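Local coordinates for protein (beta-tubulin binding post-chaperonin cofactor) (Saccharomyces cerevisiae, PDB 1QSD) that binds beta-tubulin as a post-chaperonin cofactor and takes part in an early step of the tubulin folding pathway, at residues A12-T17 against R93-S98. Residues are numbered along the deposited sequence; the frame is centred on the assembly and turned at random.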
ATOM      1  N   ALA A  12      -0.853  13.070 -12.708  1.00 17.66           N
ATOM      2  CA  ALA A  12      -1.250  12.960 -11.318  1.00 18.62           C
ATOM      3  C   ALA A  12      -2.372  11.918 -11.217  1.00 19.67           C
ATOM      4  O   ALA A  12      -2.281  10.989 -10.407  1.00 19.69           O
ATOM      5  CB  ALA A  12      -1.721  14.313 -10.790  1.00 10.92           C
ATOM      6  N   LEU A  13      -3.367  12.028 -12.103  1.00 18.42           N
ATOM      7  CA  LEU A  13      -4.510  11.128 -12.112  1.00 18.42           C
ATOM      8  C   LEU A  13      -4.165   9.709 -12.545  1.00 22.29           C
ATOM      9  O   LEU A  13      -4.602   8.739 -11.907  1.00 20.59           O
ATOM     10  CB  LEU A  13      -5.630  11.669 -12.995  1.00 15.62           C
ATOM     11  CG  LEU A  13      -6.904  10.787 -13.088  1.00 17.77           C
ATOM     12  CD1 LEU A  13      -7.554  10.531 -11.688  1.00 16.59           C
ATOM     13  CD2 LEU A  13      -7.924  11.447 -14.025  1.00 16.97           C
ATOM     14  N   LYS A  14      -3.408   9.582 -13.636  1.00 25.13           N
ATOM     15  CA  LYS A  14      -3.006   8.263 -14.137  1.00 28.95           C
ATOM     16  C   LYS A  14      -2.189   7.491 -13.092  1.00 28.11           C
ATOM     17  O   LYS A  14      -2.301   6.279 -12.978  1.00 29.29           O
ATOM     18  CB  LYS A  14      -2.219   8.378 -15.459  1.00 29.79           C
ATOM     19  CG  LYS A  14      -3.032   8.978 -16.603  1.00 37.90           C
ATOM     20  CD  LYS A  14      -2.495   8.610 -18.006  1.00 43.63           C
ATOM     21  CE  LYS A  14      -3.558   8.934 -19.089  1.00 49.59           C
ATOM     22  NZ  LYS A  14      -3.291   8.451 -20.491  1.00 50.48           N
ATOM     23  N   ARG A  15      -1.390   8.188 -12.306  1.00 28.22           N
ATOM     24  CA  ARG A  15      -0.604   7.495 -11.310  1.00 29.09           C
ATOM     25  C   ARG A  15      -1.448   7.055 -10.134  1.00 26.27           C
ATOM     26  O   ARG A  15      -1.223   5.991  -9.543  1.00 24.66           O
ATOM     27  CB  ARG A  15       0.620   8.319 -10.940  1.00 34.66           C
ATOM     28  CG  ARG A  15       1.501   8.562 -12.202  1.00 45.76           C
ATOM     29  CD  ARG A  15       1.546   7.306 -13.118  1.00 52.22           C
ATOM     30  NE  ARG A  15       2.215   7.464 -14.417  1.00 56.39           N
ATOM     31  CZ  ARG A  15       1.931   8.394 -15.334  1.00 58.62           C
ATOM     32  NH1 ARG A  15       0.991   9.307 -15.117  1.00 59.19           N
ATOM     33  NH2 ARG A  15       2.540   8.360 -16.520  1.00 58.72           N
ATOM     34  N   LEU A  16      -2.508   7.795  -9.871  1.00 24.27           N
ATOM     35  CA  LEU A  16      -3.400   7.406  -8.787  1.00 26.01           C
ATOM     36  C   LEU A  16      -4.178   6.144  -9.186  1.00 25.41           C
ATOM     37  O   LEU A  16      -4.321   5.215  -8.395  1.00 24.52           O
ATOM     38  CB  LEU A  16      -4.374   8.537  -8.425  1.00 24.45           C
ATOM     39  CG  LEU A  16      -3.970   9.447  -7.273  1.00 24.75           C
ATOM     40  CD1 LEU A  16      -5.157  10.293  -6.844  1.00 24.67           C
ATOM     41  CD2 LEU A  16      -3.528   8.584  -6.115  1.00 27.94           C
ATOM     42  N   THR A  17      -4.656   6.093 -10.424  1.00 25.52           N
ATOM     43  CA  THR A  17      -5.406   4.924 -10.857  1.00 26.53           C
ATOM     44  C   THR A  17      -4.508   3.698 -10.974  1.00 27.50           C
ATOM     45  O   THR A  17      -4.969   2.583 -10.770  1.00 30.40           O
ATOM     46  CB  THR A  17      -6.226   5.161 -12.162  1.00 27.13           C
ATOM     47  OG1 THR A  17      -5.345   5.266 -13.288  1.00 31.30           O
ATOM     48  CG2 THR A  17      -7.096   6.423 -12.025  1.00 22.70           C
ATOM     49  N   ARG A  93      -8.911  13.051 -21.513  1.00 22.57           N
ATOM     50  CA  ARG A  93     -10.261  12.472 -21.573  1.00 22.73           C
ATOM     51  C   ARG A  93     -10.219  10.974 -21.253  1.00 19.16           C
ATOM     52  O   ARG A  93     -11.065  10.468 -20.531  1.00 18.04           O
ATOM     53  CB  ARG A  93     -10.856  12.663 -22.975  1.00 25.12           C
ATOM     54  CG  ARG A  93     -11.685  13.936 -23.152  1.00 28.79           C
ATOM     55  CD  ARG A  93     -12.495  13.903 -24.470  1.00 29.77           C
ATOM     56  NE  ARG A  93     -11.790  14.584 -25.554  1.00 31.16           N
ATOM     57  CZ  ARG A  93     -11.153  13.975 -26.552  1.00 30.93           C
ATOM     58  NH1 ARG A  93     -11.129  12.643 -26.636  1.00 32.42           N
ATOM     59  NH2 ARG A  93     -10.489  14.713 -27.438  1.00 29.51           N
ATOM     60  N   SER A  94      -9.202  10.294 -21.771  1.00 17.66           N
ATOM     61  CA  SER A  94      -9.012   8.875 -21.562  1.00 20.52           C
ATOM     62  C   SER A  94      -8.721   8.613 -20.088  1.00 22.36           C
ATOM     63  O   SER A  94      -9.234   7.649 -19.509  1.00 26.65           O
ATOM     64  CB  SER A  94      -7.848   8.388 -22.426  1.00 22.35           C
ATOM     65  OG  SER A  94      -7.831   6.982 -22.527  1.00 30.05           O
ATOM     66  N   ALA A  95      -7.916   9.473 -19.470  1.00 20.61           N
ATOM     67  CA  ALA A  95      -7.587   9.311 -18.066  1.00 17.42           C
ATOM     68  C   ALA A  95      -8.856   9.456 -17.244  1.00 17.43           C
ATOM     69  O   ALA A  95      -9.082   8.674 -16.320  1.00 17.57           O
ATOM     70  CB  ALA A  95      -6.567  10.359 -17.643  1.00 20.22           C
ATOM     71  N   ILE A  96      -9.679  10.454 -17.591  1.00 17.57           N
ATOM     72  CA  ILE A  96     -10.957  10.751 -16.882  1.00 17.96           C
ATOM     73  C   ILE A  96     -11.958   9.594 -16.927  1.00 18.03           C
ATOM     74  O   ILE A  96     -12.617   9.287 -15.934  1.00 19.65           O
ATOM     75  CB  ILE A  96     -11.647  12.022 -17.450  1.00 15.24           C
ATOM     76  CG1 ILE A  96     -10.798  13.253 -17.126  1.00 15.14           C
ATOM     77  CG2 ILE A  96     -13.072  12.170 -16.860  1.00 15.34           C
ATOM     78  CD1 ILE A  96     -11.301  14.551 -17.715  1.00 13.32           C
ATOM     79  N   THR A  97     -12.049   8.967 -18.093  1.00 20.25           N
ATOM     80  CA  THR A  97     -12.916   7.825 -18.332  1.00 21.34           C
ATOM     81  C   THR A  97     -12.499   6.623 -17.497  1.00 21.03           C
ATOM     82  O   THR A  97     -13.344   6.024 -16.834  1.00 25.17           O
ATOM     83  CB  THR A  97     -12.938   7.481 -19.827  1.00 22.81           C
ATOM     84  OG1 THR A  97     -13.610   8.535 -20.522  1.00 24.26           O
ATOM     85  CG2 THR A  97     -13.661   6.148 -20.089  1.00 24.10           C
ATOM     86  N   SER A  98     -11.208   6.301 -17.473  1.00 19.37           N
ATOM     87  CA  SER A  98     -10.742   5.180 -16.671  1.00 19.68           C
ATOM     88  C   SER A  98     -10.998   5.402 -15.186  1.00 19.96           C
ATOM     89  O   SER A  98     -11.397   4.479 -14.463  1.00 21.93           O
ATOM     90  CB  SER A  98      -9.258   4.945 -16.898  1.00 22.00           C
ATOM     91  OG  SER A  98      -9.039   4.454 -18.205  1.00 26.93           O
TER
HETATM   92  O   HOH W   1      -6.497   7.005 -15.384  1.00 40.66           O
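Leu13 and Lys14 of helix 5-39 both reach Ala95 of helix 90-104, the leucine at its carbonyl and methyl, the lysine at its methyl, a compact example of a small side chain received between two longer ones on the neighbouring helix. Leu13 reaches across with one branch: with CG anti to the backbone N (chi1 180°) the branch point is turned toward helix 90-104, and CD2 is the methyl that arrives, 3.8 Å from the carbonyl O of Ala95 and 4.0 Å from its CB. The same side chain also packs on Leu76 of helix 45-81, so it joins all three helices of the chain.

Lys14 comes alongside rather than head-on. Its chain is extended beyond CG and runs past the alanine methyl, with CE 3.6 Å from Ala95 CB and CG 3.9 Å from that same atom; the lysine touches through its aliphatic carbons, and NZ makes a long, weak ion pair with Asp91. One turn after Leu13, Thr17 meets Ala95 through solvent. A water lies 3.0 Å from Thr17 OG1 and donates to Ala95 O at 3.2 Å; the threonine side chain also touches Ala99 and Leu102, further along helix 90-104.

The short helical segments run roughly parallel, 32° apart, with their axes 9.7 Å from each other at closest approach. Lys14 and Ala95 have the nearest CA atoms, 6.1 Å apart. No direct hydrogen bond links the segments. The chemistry therefore implies that here the two helices meet through aliphatic carbon packed on one alanine and its carbonyl, with a water bridging the threonine hydroxyl to that carbonyl.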